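Local coordinates for B12-binding domain-containing protein (Kitasatospora setae, PDB 6WTE), which probably transfers methyl groups as a cobalamin-dependent radical S-adenosylmethionine enzyme (TsrM), binding cobalamin and a [4Fe-4S] cluster and acting by non-radical catalysis, at residues Leu265-Leu276 / Arg302-Pro313. Residues are numbered along the deposited sequence; the frame is centred on the assembly and turned at random.
Sequences LDQHTTDSEFNL and RLRLWVYCQPSP. With SF4 (iron/sulfur cluster), chain C.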
loop_
_atom_site.group_PDB
_atom_site.type_symbol
_atom_site.label_atom_id
_atom_site.label_comp_id
_atom_site.label_asym_id
_atom_site.label_seq_id
_atom_site.Cartn_x
_atom_site.Cartn_y
_atom_site.Cartn_z
ATOM N N LEU A 265 4.960 -20.231 4.825
ATOM C CA LEU A 265 4.946 -20.167 6.284
ATOM C C LEU A 265 5.071 -18.745 6.815
ATOM O O LEU A 265 4.446 -18.412 7.828
ATOM C CB LEU A 265 6.067 -21.036 6.853
ATOM C CG LEU A 265 5.994 -22.524 6.505
ATOM C CD1 LEU A 265 7.196 -23.242 7.109
ATOM C CD2 LEU A 265 4.689 -23.127 7.009
ATOM N N ASP A 266 5.864 -17.904 6.158
ATOM C CA ASP A 266 5.943 -16.490 6.514
ATOM C C ASP A 266 4.764 -15.746 5.902
ATOM O O ASP A 266 4.631 -15.682 4.674
ATOM C CB ASP A 266 7.262 -15.889 6.029
ATOM C CG ASP A 266 8.463 -16.458 6.751
ATOM O OD1 ASP A 266 8.737 -16.018 7.886
ATOM O OD2 ASP A 266 9.117 -17.365 6.193
ATOM N N GLN A 267 3.913 -15.177 6.747
ATOM C CA GLN A 267 2.727 -14.473 6.285
ATOM C C GLN A 267 2.698 -13.083 6.888
ATOM O O GLN A 267 2.980 -12.902 8.076
ATOM C CB GLN A 267 1.452 -15.247 6.639
ATOM C CG GLN A 267 1.467 -16.667 6.075
ATOM C CD GLN A 267 0.252 -17.486 6.462
ATOM O OE1 GLN A 267 -0.723 -16.956 6.986
ATOM N NE2 GLN A 267 0.309 -18.793 6.202
ATOM N N HIS A 268 2.386 -12.104 6.051
ATOM C CA HIS A 268 2.348 -10.705 6.449
ATOM C C HIS A 268 0.900 -10.236 6.432
ATOM O O HIS A 268 0.204 -10.418 5.427
ATOM C CB HIS A 268 3.211 -9.871 5.499
ATOM C CG HIS A 268 3.571 -8.518 6.027
ATOM N ND1 HIS A 268 2.680 -7.465 6.054
ATOM C CD2 HIS A 268 4.726 -8.045 6.552
ATOM C CE1 HIS A 268 3.272 -6.404 6.571
ATOM N NE2 HIS A 268 4.513 -6.728 6.884
ATOM N N THR A 269 0.438 -9.651 7.542
ATOM C CA THR A 269 -0.913 -9.098 7.563
ATOM C C THR A 269 -0.988 -7.918 6.601
ATOM O O THR A 269 -0.045 -7.131 6.494
ATOM C CB THR A 269 -1.313 -8.647 8.975
ATOM O OG1 THR A 269 -0.371 -7.687 9.468
ATOM C CG2 THR A 269 -1.364 -9.831 9.921
ATOM N N THR A 270 -2.103 -7.812 5.873
ATOM C CA THR A 270 -2.282 -6.722 4.917
ATOM C C THR A 270 -3.402 -5.771 5.320
ATOM O O THR A 270 -3.966 -5.077 4.466
ATOM C CB THR A 270 -2.539 -7.265 3.514
ATOM O OG1 THR A 270 -3.758 -8.017 3.515
ATOM C CG2 THR A 270 -1.384 -8.142 3.077
ATOM N N ASP A 271 -3.762 -5.760 6.595
ATOM C CA ASP A 271 -4.627 -4.724 7.132
ATOM C C ASP A 271 -3.937 -3.369 7.038
ATOM O O ASP A 271 -2.716 -3.272 6.904
ATOM C CB ASP A 271 -4.959 -5.025 8.594
ATOM C CG ASP A 271 -5.576 -6.393 8.777
ATOM O OD1 ASP A 271 -5.985 -7.004 7.770
ATOM O OD2 ASP A 271 -5.634 -6.868 9.927
ATOM N N SER A 272 -4.735 -2.307 7.155
ATOM C CA SER A 272 -4.145 -0.987 7.344
ATOM C C SER A 272 -3.310 -0.958 8.621
ATOM O O SER A 272 -2.153 -0.519 8.614
ATOM C CB SER A 272 -5.240 0.078 7.374
ATOM O OG SER A 272 -5.811 0.246 6.084
ATOM N N GLU A 273 -3.880 -1.438 9.726
ATOM C CA GLU A 273 -3.166 -1.552 10.998
ATOM C C GLU A 273 -3.708 -2.782 11.706
ATOM O O GLU A 273 -4.905 -2.835 12.000
ATOM C CB GLU A 273 -3.363 -0.307 11.881
ATOM C CG GLU A 273 -3.132 1.031 11.193
ATOM C CD GLU A 273 -1.668 1.332 10.969
ATOM O OE1 GLU A 273 -0.815 0.586 11.498
ATOM O OE2 GLU A 273 -1.365 2.329 10.280
ATOM N N PHE A 274 -2.843 -3.756 12.006
ATOM C CA PHE A 274 -3.352 -5.019 12.540
ATOM C C PHE A 274 -3.995 -4.838 13.913
ATOM O O PHE A 274 -5.012 -5.476 14.206
ATOM C CB PHE A 274 -2.241 -6.071 12.608
ATOM C CG PHE A 274 -2.696 -7.403 13.163
ATOM C CD1 PHE A 274 -3.741 -8.095 12.578
ATOM C CD2 PHE A 274 -2.074 -7.957 14.272
ATOM C CE1 PHE A 274 -4.161 -9.322 13.084
ATOM C CE2 PHE A 274 -2.487 -9.179 14.785
ATOM C CZ PHE A 274 -3.531 -9.863 14.192
ATOM N N ASN A 275 -3.436 -3.971 14.766
ATOM C CA ASN A 275 -3.923 -3.854 16.137
ATOM C C ASN A 275 -5.001 -2.787 16.322
ATOM O O ASN A 275 -5.454 -2.581 17.450
ATOM C CB ASN A 275 -2.758 -3.574 17.110
ATOM C CG ASN A 275 -2.066 -2.244 16.841
ATOM O OD1 ASN A 275 -1.984 -1.786 15.698
ATOM N ND2 ASN A 275 -1.549 -1.625 17.897
ATOM N N LEU A 276 -5.415 -2.091 15.269
ATOM C CA LEU A 276 -6.648 -1.327 15.371
ATOM C C LEU A 276 -7.810 -2.274 15.114
ATOM O O LEU A 276 -7.649 -3.309 14.465
ATOM C CB LEU A 276 -6.647 -0.143 14.402
ATOM C CG LEU A 276 -5.527 0.874 14.666
ATOM C CD1 LEU A 276 -5.684 2.108 13.782
ATOM C CD2 LEU A 276 -5.474 1.289 16.146
ATOM N N ARG A 302 3.872 -24.120 12.078
ATOM C CA ARG A 302 5.098 -23.531 11.553
ATOM C C ARG A 302 4.882 -22.103 11.059
ATOM O O ARG A 302 5.754 -21.551 10.379
ATOM C CB ARG A 302 5.665 -24.413 10.435
ATOM C CG ARG A 302 6.071 -25.810 10.916
ATOM C CD ARG A 302 6.677 -26.666 9.807
ATOM N NE ARG A 302 5.735 -26.901 8.719
ATOM C CZ ARG A 302 4.749 -27.792 8.760
ATOM N NH1 ARG A 302 4.566 -28.539 9.843
ATOM N NH2 ARG A 302 3.939 -27.934 7.720
ATOM N N LEU A 303 3.752 -21.487 11.406
ATOM C CA LEU A 303 3.465 -20.122 10.971
ATOM C C LEU A 303 4.497 -19.140 11.510
ATOM O O LEU A 303 4.927 -19.230 12.661
ATOM C CB LEU A 303 2.068 -19.709 11.436
ATOM C CG LEU A 303 1.683 -18.238 11.248
ATOM C CD1 LEU A 303 1.537 -17.909 9.765
ATOM C CD2 LEU A 303 0.401 -17.915 12.011
ATOM N N ARG A 304 4.910 -18.208 10.661
ATOM C CA ARG A 304 5.782 -17.109 11.058
ATOM C C ARG A 304 5.067 -15.832 10.633
ATOM O O ARG A 304 5.081 -15.477 9.452
ATOM C CB ARG A 304 7.165 -17.247 10.428
ATOM C CG ARG A 304 7.867 -18.542 10.838
ATOM C CD ARG A 304 9.303 -18.616 10.344
ATOM N NE ARG A 304 9.406 -18.820 8.898
ATOM C CZ ARG A 304 9.557 -20.003 8.306
ATOM N NH1 ARG A 304 9.617 -21.114 9.026
ATOM N NH2 ARG A 304 9.649 -20.075 6.984
ATOM N N LEU A 305 4.425 -15.162 11.588
ATOM C CA LEU A 305 3.520 -14.055 11.301
ATOM C C LEU A 305 4.251 -12.728 11.431
ATOM O O LEU A 305 4.963 -12.494 12.415
ATOM C CB LEU A 305 2.317 -14.080 12.246
ATOM C CG LEU A 305 1.199 -13.077 11.967
ATOM C CD1 LEU A 305 0.579 -13.343 10.606
ATOM C CD2 LEU A 305 0.154 -13.181 13.068
ATOM N N TRP A 306 4.046 -11.850 10.455
ATOM C CA TRP A 306 4.660 -10.530 10.435
ATOM C C TRP A 306 3.537 -9.510 10.358
ATOM O O TRP A 306 2.714 -9.566 9.441
ATOM C CB TRP A 306 5.623 -10.396 9.254
ATOM C CG TRP A 306 6.682 -11.470 9.264
ATOM C CD1 TRP A 306 6.585 -12.725 8.730
ATOM C CD2 TRP A 306 7.980 -11.387 9.861
ATOM N NE1 TRP A 306 7.748 -13.427 8.957
ATOM C CE2 TRP A 306 8.616 -12.627 9.655
ATOM C CE3 TRP A 306 8.662 -10.386 10.561
ATOM C CZ2 TRP A 306 9.909 -12.885 10.108
ATOM C CZ3 TRP A 306 9.946 -10.649 11.012
ATOM C CH2 TRP A 306 10.555 -11.886 10.781
ATOM N N VAL A 307 3.482 -8.603 11.331
ATOM C CA VAL A 307 2.346 -7.694 11.445
ATOM C C VAL A 307 2.833 -6.251 11.430
ATOM O O VAL A 307 4.001 -5.952 11.693
ATOM C CB VAL A 307 1.498 -7.969 12.711
ATOM C CG1 VAL A 307 1.002 -9.414 12.722
ATOM C CG2 VAL A 307 2.292 -7.663 14.002
ATOM N N TYR A 308 1.912 -5.352 11.083
ATOM C CA TYR A 308 2.144 -3.913 11.082
ATOM C C TYR A 308 1.141 -3.280 12.030
ATOM O O TYR A 308 -0.059 -3.562 11.941
ATOM C CB TYR A 308 1.998 -3.305 9.677
ATOM C CG TYR A 308 2.475 -1.870 9.625
ATOM C CD1 TYR A 308 1.629 -0.816 9.951
ATOM C CD2 TYR A 308 3.786 -1.572 9.272
ATOM C CE1 TYR A 308 2.073 0.493 9.922
ATOM C CE2 TYR A 308 4.235 -0.271 9.236
ATOM C CZ TYR A 308 3.378 0.756 9.563
ATOM O OH TYR A 308 3.828 2.055 9.524
ATOM N N CYS A 309 1.629 -2.420 12.929
ATOM C CA CYS A 309 0.829 -1.939 14.044
ATOM C C CYS A 309 1.039 -0.450 14.249
ATOM O O CYS A 309 2.033 0.131 13.807
ATOM C CB CYS A 309 1.186 -2.642 15.365
ATOM S SG CYS A 309 0.708 -4.362 15.487
ATOM N N GLN A 310 0.096 0.147 14.945
ATOM C CA GLN A 310 0.274 1.443 15.577
ATOM C C GLN A 310 0.747 1.238 17.008
ATOM O O GLN A 310 0.655 0.129 17.547
ATOM C CB GLN A 310 -1.034 2.234 15.552
ATOM C CG GLN A 310 -1.399 2.746 14.164
ATOM C CD GLN A 310 -0.389 3.745 13.646
ATOM O OE1 GLN A 310 -0.282 4.857 14.165
ATOM N NE2 GLN A 310 0.384 3.345 12.641
ATOM N N PRO A 311 1.306 2.275 17.640
ATOM C CA PRO A 311 1.821 2.089 19.006
ATOM C C PRO A 311 0.767 1.681 20.017
ATOM O O PRO A 311 1.111 1.069 21.035
ATOM C CB PRO A 311 2.416 3.462 19.344
ATOM C CG PRO A 311 2.789 4.037 18.032
ATOM C CD PRO A 311 1.723 3.567 17.069
ATOM N N SER A 312 -0.499 2.018 19.789
ATOM C CA SER A 312 -1.564 1.721 20.728
ATOM C C SER A 312 -2.791 1.294 19.937
ATOM O O SER A 312 -3.076 1.875 18.881
ATOM C CB SER A 312 -1.898 2.942 21.601
ATOM O OG SER A 312 -2.974 2.664 22.482
ATOM N N PRO A 313 -3.540 0.286 20.414
ATOM C CA PRO A 313 -3.312 -0.473 21.645
ATOM C C PRO A 313 -2.375 -1.651 21.433
ATOM O O PRO A 313 -2.545 -2.411 20.477
ATOM C CB PRO A 313 -4.712 -0.958 22.012
ATOM C CG PRO A 313 -5.403 -1.133 20.682
ATOM C CD PRO A 313 -4.777 -0.135 19.725
HETATM FE FE1 SF4 C . -3.249 6.474 10.449
HETATM FE FE2 SF4 C . -5.019 4.547 9.612
HETATM FE FE3 SF4 C . -2.401 3.905 9.900
HETATM FE FE4 SF4 C . -3.163 5.539 7.887
HETATM S S1 SF4 C . -3.739 3.351 8.136
HETATM S S2 SF4 C . -1.388 5.841 9.277
HETATM S S3 SF4 C . -4.881 6.691 8.854
HETATM S S4 SF4 C . -3.820 4.579 11.563
#
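With CG anti to the carbonyl carbon in both Asp-266 (chi1 -67°) and Arg-304, and a bend at chi3 of the arginine, carboxylate and guanidinium meet, planes 51° apart, on the face they share with Trp-306. Arg-304 grips side-on: NE reaches OD1 of Asp-266 at 3.1 Å and NH2 reaches OD2 at 2.9 Å, both from above the carboxylate plane. The anti lone pair of OD1 takes the indole NE1 of Trp-306 at 3.0 Å; a short, two-oxygen acid suits the place because OD1 serves both donors while OD2 faces NH2. Were Arg-304 an alanine, the buried carboxylate would probably lose this countercharge, keeping the neutral donors Trp-306 and Tyr-213. Parallel backbone bonds, such as Trp-306 N to Gln-267 O, join the strands.

Beyond them, Asn-275 suits its place by accepting from Gln-310 N through OD1 and giving ND2 to O of Gln-310 and of Pro-313. Glu-273, bent at chi2, binds iron FE3 through OE2 at 1.9 Å, completing the cluster coordination of Cys-227, Cys-231 and Cys-234 where radical SAM enzymes usually bind S-adenosylmethionine; NE2 of Gln-310 gives OE1 of Glu-273 a weak hydrogen bond, and Tyr-354 holds the glutamine's oxygen.

This beta-alpha-beta unit runs through helix 278-294, which packs on Phe-274 and Leu-303, with strands 219-221 and 327-335 flanking the pair.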